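Long-range contacts in exported gluconolactonase (Xanthomonas campestris pv. campestris, PDB 3DR2), which hydrolyses glucono-lactone to gluconate, a step of glucose secondary metabolism, and folds as a calcium-binding six-bladed beta-propeller: residues 51-56 / 91-96; 128-133 / 146-151. One frame throughout, in Å; residues are numbered along the deposited sequence.

Interaction 1. Residues 51-56 / 91-96; sequences AWWEAQ and NAVDAQ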
ATOM      1  N   ALA A  51      -0.932   3.655 -19.147  1.00 13.14           N
ATOM      2  CA  ALA A  51      -0.395   3.566 -20.494  1.00 13.63           C
ATOM      3  C   ALA A  51      -1.206   2.551 -21.287  1.00 16.92           C
ATOM      4  O   ALA A  51      -1.422   1.423 -20.837  1.00 14.94           O
ATOM      5  CB  ALA A  51       1.066   3.142 -20.447  1.00 14.38           C
ATOM      6  N   TRP A  52      -1.655   2.953 -22.470  1.00 13.67           N
ATOM      7  CA  TRP A  52      -2.435   2.061 -23.315  1.00 15.10           C
ATOM      8  C   TRP A  52      -1.502   1.116 -24.062  1.00 14.15           C
ATOM      9  O   TRP A  52      -0.570   1.551 -24.736  1.00 16.44           O
ATOM     10  CB  TRP A  52      -3.275   2.864 -24.310  1.00 17.74           C
ATOM     11  CG  TRP A  52      -4.008   1.990 -25.282  1.00 18.76           C
ATOM     12  CD1 TRP A  52      -3.691   1.775 -26.592  1.00 20.33           C
ATOM     13  CD2 TRP A  52      -5.152   1.171 -25.006  1.00 19.27           C
ATOM     14  NE1 TRP A  52      -4.564   0.874 -27.149  1.00 18.92           N
ATOM     15  CE2 TRP A  52      -5.471   0.487 -26.199  1.00 19.56           C
ATOM     16  CE3 TRP A  52      -5.936   0.948 -23.867  1.00 18.49           C
ATOM     17  CZ2 TRP A  52      -6.546  -0.411 -26.288  1.00 20.04           C
ATOM     18  CZ3 TRP A  52      -7.005   0.055 -23.953  1.00 20.77           C
ATOM     19  CH2 TRP A  52      -7.297  -0.613 -25.158  1.00 19.94           C
ATOM     20  N   TRP A  53      -1.774  -0.178 -23.934  1.00 14.99           N
ATOM     21  CA  TRP A  53      -0.976  -1.230 -24.552  1.00 15.40           C
ATOM     22  C   TRP A  53      -1.794  -1.856 -25.682  1.00 17.87           C
ATOM     23  O   TRP A  53      -2.558  -2.794 -25.459  1.00 17.57           O
ATOM     24  CB  TRP A  53      -0.649  -2.276 -23.483  1.00 16.05           C
ATOM     25  CG  TRP A  53       0.416  -3.257 -23.843  1.00 17.36           C
ATOM     26  CD1 TRP A  53       1.268  -3.204 -24.911  1.00 17.38           C
ATOM     27  CD2 TRP A  53       0.784  -4.420 -23.091  1.00 17.97           C
ATOM     28  NE1 TRP A  53       2.145  -4.264 -24.866  1.00 19.82           N
ATOM     29  CE2 TRP A  53       1.871  -5.023 -23.758  1.00 19.91           C
ATOM     30  CE3 TRP A  53       0.300  -5.009 -21.914  1.00 19.00           C
ATOM     31  CZ2 TRP A  53       2.485  -6.190 -23.288  1.00 22.02           C
ATOM     32  CZ3 TRP A  53       0.911  -6.170 -21.447  1.00 19.27           C
ATOM     33  CH2 TRP A  53       1.992  -6.746 -22.136  1.00 22.70           C
ATOM     34  N   GLU A  54      -1.626  -1.325 -26.889  1.00 17.75           N
ATOM     35  CA  GLU A  54      -2.361  -1.798 -28.060  1.00 18.77           C
ATOM     36  C   GLU A  54      -2.264  -3.303 -28.309  1.00 19.81           C
ATOM     37  O   GLU A  54      -3.280  -3.970 -28.530  1.00 20.49           O
ATOM     38  CB  GLU A  54      -1.889  -1.045 -29.308  1.00 20.23           C
ATOM     39  CG  GLU A  54      -2.570  -1.479 -30.604  1.00 22.49           C
ATOM     40  CD  GLU A  54      -4.028  -1.049 -30.713  1.00 24.13           C
ATOM     41  OE1 GLU A  54      -4.581  -0.466 -29.759  1.00 23.41           O
ATOM     42  OE2 GLU A  54      -4.633  -1.302 -31.776  1.00 27.63           O
ATOM     43  N   ALA A  55      -1.048  -3.835 -28.274  1.00 19.93           N
ATOM     44  CA  ALA A  55      -0.834  -5.260 -28.514  1.00 21.47           C
ATOM     45  C   ALA A  55      -1.712  -6.176 -27.654  1.00 21.55           C
ATOM     46  O   ALA A  55      -2.074  -7.277 -28.076  1.00 23.03           O
ATOM     47  CB  ALA A  55       0.632  -5.602 -28.300  1.00 22.56           C
ATOM     48  N   GLN A  56      -2.062  -5.724 -26.455  1.00 20.64           N
ATOM     49  CA  GLN A  56      -2.887  -6.525 -25.556  1.00 20.82           C
ATOM     50  C   GLN A  56      -4.230  -5.866 -25.249  1.00 18.56           C
ATOM     51  O   GLN A  56      -4.978  -6.347 -24.390  1.00 19.80           O
ATOM     52  CB  GLN A  56      -2.127  -6.772 -24.245  1.00 21.73           C
ATOM     53  CG  GLN A  56      -0.763  -7.434 -24.425  1.00 23.10           C
ATOM     54  CD  GLN A  56      -0.683  -8.784 -23.741  1.00 25.39           C
ATOM     55  OE1 GLN A  56       0.357  -9.449 -23.764  1.00 26.77           O
ATOM     56  NE2 GLN A  56      -1.781  -9.196 -23.122  1.00 27.30           N
ATOM     57  N   ASN A  91       4.524   4.236 -16.397  1.00 12.45           N
ATOM     58  CA  ASN A  91       4.568   3.146 -17.378  1.00 12.83           C
ATOM     59  C   ASN A  91       4.406   3.792 -18.749  1.00 14.60           C
ATOM     60  O   ASN A  91       3.797   4.861 -18.877  1.00 12.54           O
ATOM     61  CB  ASN A  91       3.412   2.153 -17.211  1.00 14.33           C
ATOM     62  CG  ASN A  91       3.450   1.420 -15.896  1.00 13.05           C
ATOM     63  OD1 ASN A  91       4.303   0.563 -15.665  1.00 14.34           O
ATOM     64  ND2 ASN A  91       2.513   1.752 -15.020  1.00 15.62           N
ATOM     65  N   ALA A  92       4.943   3.128 -19.766  1.00 11.58           N
ATOM     66  CA  ALA A  92       4.846   3.586 -21.145  1.00 13.98           C
ATOM     67  C   ALA A  92       5.032   2.359 -22.026  1.00 16.12           C
ATOM     68  O   ALA A  92       5.414   1.294 -21.539  1.00 14.83           O
ATOM     69  CB  ALA A  92       5.920   4.621 -21.445  1.00 16.23           C
ATOM     70  N   VAL A  93       4.752   2.507 -23.316  1.00 14.88           N
ATOM     71  CA  VAL A  93       4.882   1.403 -24.259  1.00 18.07           C
ATOM     72  C   VAL A  93       5.791   1.834 -25.397  1.00 18.95           C
ATOM     73  O   VAL A  93       5.554   2.866 -26.015  1.00 20.26           O
ATOM     74  CB  VAL A  93       3.510   1.010 -24.833  1.00 16.68           C
ATOM     75  CG1 VAL A  93       3.654  -0.212 -25.742  1.00 16.70           C
ATOM     76  CG2 VAL A  93       2.542   0.725 -23.700  1.00 17.43           C
ATOM     77  N   ASP A  94       6.830   1.053 -25.675  1.00 17.55           N
ATOM     78  CA  ASP A  94       7.743   1.424 -26.740  1.00 20.85           C
ATOM     79  C   ASP A  94       7.235   1.018 -28.117  1.00 20.65           C
ATOM     80  O   ASP A  94       6.147   0.458 -28.248  1.00 21.17           O
ATOM     81  CB  ASP A  94       9.152   0.870 -26.465  1.00 18.25           C
ATOM     82  CG  ASP A  94       9.247  -0.642 -26.591  1.00 17.67           C
ATOM     83  OD1 ASP A  94      10.268  -1.191 -26.119  1.00 19.05           O
ATOM     84  OD2 ASP A  94       8.333  -1.275 -27.161  1.00 20.17           O
ATOM     85  N   ALA A  95       8.014   1.330 -29.145  1.00 24.62           N
ATOM     86  CA  ALA A  95       7.622   1.021 -30.512  1.00 23.68           C
ATOM     87  C   ALA A  95       7.400  -0.469 -30.757  1.00 24.85           C
ATOM     88  O   ALA A  95       6.588  -0.845 -31.603  1.00 26.55           O
ATOM     89  CB  ALA A  95       8.662   1.566 -31.479  1.00 25.97           C
ATOM     90  N   GLN A  96       8.111  -1.314 -30.015  1.00 24.35           N
ATOM     91  CA  GLN A  96       7.981  -2.761 -30.169  1.00 22.51           C
ATOM     92  C   GLN A  96       6.890  -3.347 -29.271  1.00 23.34           C
ATOM     93  O   GLN A  96       6.818  -4.561 -29.088  1.00 24.13           O
ATOM     94  CB  GLN A  96       9.311  -3.455 -29.858  1.00 23.48           C
ATOM     95  CG  GLN A  96      10.448  -3.173 -30.841  1.00 25.97           C
ATOM     96  CD  GLN A  96      11.004  -1.763 -30.734  1.00 26.67           C
ATOM     97  OE1 GLN A  96      11.374  -1.307 -29.650  1.00 28.28           O
ATOM     98  NE2 GLN A  96      11.077  -1.070 -31.865  1.00 27.76           N
TER
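A51 packs against N91, A92 and V93 where two neighbouring blades of the beta-propeller meet through their edge strands, 47-53 and 88-93. The strand segments run in roughly the same direction, at 36°, with axes 6.2 Å apart at closest approach. A51 pairs through its backbone with V60 and A92 with V100, each within its own blade, and the contact between the blades is packing centred on A51 and V93. The CB of A51 rests 3.6 Å from the O of N91 and also reaches the CA of A92. N91 points back across the seam: its ND2 bonds to the O of G49 and the OG of S62 in the first blade, while its OD1 bonds to the ND1 of H101 in its own.

W52 turns its side chain away and offers its backbone, the O lying 3.4 Å from V93 CG2. Its indole is tied instead to E54: NE1 donates to OE1 at 2.9 Å, with the carboxylate oxygen in the ring plane and an N-H...O angle of 167°.

W53 supplies the second apolar contact. V93 CG1 comes obliquely upon the indole at CD1, 3.9 Å away, and the side chains cross at about a right angle. With V93 CG1 anti to the backbone N (chi1 -176°), its CG2 is left to meet W52 and A51. The NE1 of W53 donates to the backbone O of Q97. After W53 the chain turns through a short 3-10 segment, which lays Q56 CG over one face of the W53 ring, 3.4 Å above the plane and offset toward the rim.

Interaction 2. Residues 128-133 / 146-151; sequences KRLNSP and FTDPPF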
ATOM      1  N   LYS A 128      26.531   7.420 -10.786  1.00 21.48           N
ATOM      2  CA  LYS A 128      25.756   7.600  -9.559  1.00 20.68           C
ATOM      3  C   LYS A 128      24.303   7.187  -9.775  1.00 20.55           C
ATOM      4  O   LYS A 128      23.742   7.425 -10.839  1.00 19.81           O
ATOM      5  CB  LYS A 128      25.797   9.066  -9.120  1.00 22.11           C
ATOM      6  CG  LYS A 128      27.189   9.613  -8.817  1.00 24.08           C
ATOM      7  CD  LYS A 128      27.114  11.094  -8.453  1.00 26.02           C
ATOM      8  CE  LYS A 128      28.496  11.681  -8.225  1.00 28.93           C
ATOM      9  NZ  LYS A 128      28.443  13.116  -7.829  1.00 31.07           N
ATOM     10  N   ARG A 129      23.692   6.576  -8.764  1.00 19.99           N
ATOM     11  CA  ARG A 129      22.297   6.155  -8.889  1.00 19.12           C
ATOM     12  C   ARG A 129      21.366   7.335  -9.151  1.00 18.82           C
ATOM     13  O   ARG A 129      21.570   8.434  -8.632  1.00 19.46           O
ATOM     14  CB  ARG A 129      21.827   5.431  -7.619  1.00 19.78           C
ATOM     15  CG  ARG A 129      22.575   4.140  -7.302  1.00 19.28           C
ATOM     16  CD  ARG A 129      21.896   3.331  -6.196  1.00 22.47           C
ATOM     17  NE  ARG A 129      20.637   2.723  -6.631  1.00 23.79           N
ATOM     18  CZ  ARG A 129      19.864   1.963  -5.856  1.00 23.02           C
ATOM     19  NH1 ARG A 129      20.217   1.716  -4.602  1.00 25.18           N
ATOM     20  NH2 ARG A 129      18.739   1.443  -6.331  1.00 24.13           N
ATOM     21  N   LEU A 130      20.341   7.096  -9.967  1.00 17.07           N
ATOM     22  CA  LEU A 130      19.344   8.113 -10.279  1.00 16.12           C
ATOM     23  C   LEU A 130      18.569   8.329  -8.980  1.00 16.56           C
ATOM     24  O   LEU A 130      18.643   7.496  -8.079  1.00 15.38           O
ATOM     25  CB  LEU A 130      18.404   7.595 -11.368  1.00 16.73           C
ATOM     26  CG  LEU A 130      19.043   7.341 -12.739  1.00 17.70           C
ATOM     27  CD1 LEU A 130      18.118   6.498 -13.611  1.00 17.75           C
ATOM     28  CD2 LEU A 130      19.334   8.674 -13.403  1.00 17.38           C
ATOM     29  N   ASN A 131      17.828   9.431  -8.887  1.00 15.53           N
ATOM     30  CA  ASN A 131      17.057   9.729  -7.677  1.00 15.04           C
ATOM     31  C   ASN A 131      15.893   8.748  -7.493  1.00 17.07           C
ATOM     32  O   ASN A 131      15.838   7.998  -6.523  1.00 17.23           O
ATOM     33  CB  ASN A 131      16.506  11.160  -7.734  1.00 16.81           C
ATOM     34  CG  ASN A 131      17.601  12.217  -7.797  1.00 17.25           C
ATOM     35  OD1 ASN A 131      18.640  12.093  -7.145  1.00 18.07           O
ATOM     36  ND2 ASN A 131      17.359  13.275  -8.563  1.00 16.79           N
ATOM     37  N   SER A 132      14.962   8.774  -8.439  1.00 16.76           N
ATOM     38  CA  SER A 132      13.786   7.904  -8.420  1.00 14.87           C
ATOM     39  C   SER A 132      12.895   8.285  -9.599  1.00 15.59           C
ATOM     40  O   SER A 132      12.002   9.126  -9.472  1.00 13.91           O
ATOM     41  CB  SER A 132      13.019   8.050  -7.101  1.00 16.05           C
ATOM     42  OG  SER A 132      12.913   9.410  -6.710  1.00 15.52           O
ATOM     43  N   PRO A 133      13.156   7.686 -10.776  1.00 13.53           N
ATOM     44  CA  PRO A 133      12.393   7.946 -12.000  1.00 13.69           C
ATOM     45  C   PRO A 133      10.910   7.932 -11.678  1.00 13.77           C
ATOM     46  O   PRO A 133      10.400   6.982 -11.078  1.00 12.28           O
ATOM     47  CB  PRO A 133      12.815   6.804 -12.908  1.00 14.72           C
ATOM     48  CG  PRO A 133      14.256   6.626 -12.526  1.00 14.87           C
ATOM     49  CD  PRO A 133      14.205   6.681 -11.020  1.00 14.18           C
ATOM     50  N   PHE A 146      12.442  10.631 -19.519  1.00 14.88           N
ATOM     51  CA  PHE A 146      11.840  10.501 -18.197  1.00 13.50           C
ATOM     52  C   PHE A 146      12.268  11.587 -17.224  1.00 14.81           C
ATOM     53  O   PHE A 146      13.258  12.280 -17.444  1.00 15.50           O
ATOM     54  CB  PHE A 146      12.151   9.114 -17.625  1.00 13.97           C
ATOM     55  CG  PHE A 146      13.612   8.882 -17.310  1.00 16.69           C
ATOM     56  CD1 PHE A 146      14.114   9.159 -16.041  1.00 17.01           C
ATOM     57  CD2 PHE A 146      14.466   8.331 -18.261  1.00 17.75           C
ATOM     58  CE1 PHE A 146      15.444   8.885 -15.718  1.00 17.91           C
ATOM     59  CE2 PHE A 146      15.799   8.052 -17.954  1.00 19.14           C
ATOM     60  CZ  PHE A 146      16.289   8.328 -16.675  1.00 18.61           C
ATOM     61  N   THR A 147      11.489  11.740 -16.155  1.00 14.93           N
ATOM     62  CA  THR A 147      11.759  12.730 -15.120  1.00 15.64           C
ATOM     63  C   THR A 147      12.364  12.030 -13.907  1.00 15.23           C
ATOM     64  O   THR A 147      12.012  10.889 -13.590  1.00 11.86           O
ATOM     65  CB  THR A 147      10.469  13.432 -14.680  1.00 14.75           C
ATOM     66  OG1 THR A 147       9.506  12.446 -14.267  1.00 14.95           O
ATOM     67  CG2 THR A 147       9.899  14.251 -15.823  1.00 16.06           C
ATOM     68  N   ASP A 148      13.264  12.722 -13.218  1.00 15.97           N
ATOM     69  CA  ASP A 148      13.924  12.131 -12.068  1.00 16.10           C
ATOM     70  C   ASP A 148      13.863  12.935 -10.765  1.00 17.34           C
ATOM     71  O   ASP A 148      14.887  13.363 -10.242  1.00 16.12           O
ATOM     72  CB  ASP A 148      15.389  11.842 -12.419  1.00 16.53           C
ATOM     73  CG  ASP A 148      16.055  10.924 -11.418  1.00 18.18           C
ATOM     74  OD1 ASP A 148      17.258  11.110 -11.134  1.00 16.49           O
ATOM     75  OD2 ASP A 148      15.380  10.006 -10.916  1.00 16.81           O
ATOM     76  N   PRO A 149      12.656  13.155 -10.224  1.00 15.33           N
ATOM     77  CA  PRO A 149      12.539  13.904  -8.972  1.00 15.03           C
ATOM     78  C   PRO A 149      12.925  12.945  -7.842  1.00 16.09           C
ATOM     79  O   PRO A 149      13.052  11.742  -8.068  1.00 15.61           O
ATOM     80  CB  PRO A 149      11.063  14.281  -8.944  1.00 16.50           C
ATOM     81  CG  PRO A 149      10.428  13.051  -9.518  1.00 12.73           C
ATOM     82  CD  PRO A 149      11.331  12.719 -10.702  1.00 15.02           C
ATOM     83  N   PRO A 150      13.123  13.457  -6.617  1.00 15.56           N
ATOM     84  CA  PRO A 150      13.500  12.609  -5.480  1.00 15.57           C
ATOM     85  C   PRO A 150      12.347  12.074  -4.628  1.00 16.81           C
ATOM     86  O   PRO A 150      12.568  11.634  -3.502  1.00 17.21           O
ATOM     87  CB  PRO A 150      14.400  13.529  -4.671  1.00 17.71           C
ATOM     88  CG  PRO A 150      13.674  14.824  -4.801  1.00 16.51           C
ATOM     89  CD  PRO A 150      13.308  14.880  -6.280  1.00 15.93           C
ATOM     90  N   PHE A 151      11.127  12.099  -5.153  1.00 17.26           N
ATOM     91  CA  PHE A 151       9.981  11.623  -4.379  1.00 18.55           C
ATOM     92  C   PHE A 151      10.172  10.222  -3.803  1.00 19.27           C
ATOM     93  O   PHE A 151       9.808   9.963  -2.652  1.00 20.68           O
ATOM     94  CB  PHE A 151       8.712  11.672  -5.233  1.00 18.58           C
ATOM     95  CG  PHE A 151       8.244  13.068  -5.537  1.00 18.17           C
ATOM     96  CD1 PHE A 151       7.880  13.931  -4.506  1.00 20.42           C
ATOM     97  CD2 PHE A 151       8.174  13.526  -6.849  1.00 19.13           C
ATOM     98  CE1 PHE A 151       7.455  15.230  -4.782  1.00 19.74           C
ATOM     99  CE2 PHE A 151       7.751  14.822  -7.132  1.00 18.98           C
ATOM    100  CZ  PHE A 151       7.391  15.675  -6.097  1.00 20.02           C
TER
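The carboxylate of D148 receives two consecutive backbone N-H groups, those of N131 and S132, one on each oxygen. N131 N donates to OD1 at 2.9 Å on the syn lone pair, and S132 N donates to OD2 at 2.8 Å, also from the syn side but 26° out of the carboxylate plane. The extended side chain of D148, with CG anti to its backbone N (chi1 -166°), carries the group across to this pair. N131 adds a second bond: its ND2 donates to the main-chain O of D148 at 3.0 Å in an almost straight line (174°), with the acceptor in the amide plane. The amide and carboxylate planes are nearly parallel although the side chains cross at about a right angle. ND2 has a second acceptor in the O of H168.

One residue further on, the hydroxyl of S132 donates to the O of P149 at 2.7 Å. N131 CB packs against P149 O and P150 CA.

Around this polar core the packing is apolar. L130 CD1 approaches F146 CZ obliquely at 4.0 Å, while the P133 ring lies alongside F146, its CG 4.1 Å from CE1; Y172 meets the same phenyl ring. A CA-H...O contact from P133 CA to T147 O, 3.4 Å long, continues the junction.

The chemistry runs one way: four donors of N131 and S132 all point to acceptors of D148 and P149. Gripped at both oxygens, the D148 carboxylate has its rotation fixed and in turn holds the backbone of N131 and S132, which probably helps to position N134, a calcium ligand just beyond P133.

In the fold
All of interaction 1 precedes interaction 2 in sequence; their centres are about 22 Å apart and their nearest atoms about 8 Å, so they do not touch. Interaction 1 joins separate blades through strands 47-53 and 88-93; interaction 2 holds the loop leading into strand 136-138 against residues 146-151, which continue from strand 144-147, its neighbour in a later blade. Both lie near bound calcium: the side chains of A92 and T147 are each about 6 Å from such an ion. Strand 47-53 carries the ligand E48. One contact therefore packs blade against blade, while the other holds the loop that leads to N134, probably helping to place this ligand; N191 and D242 complete the site.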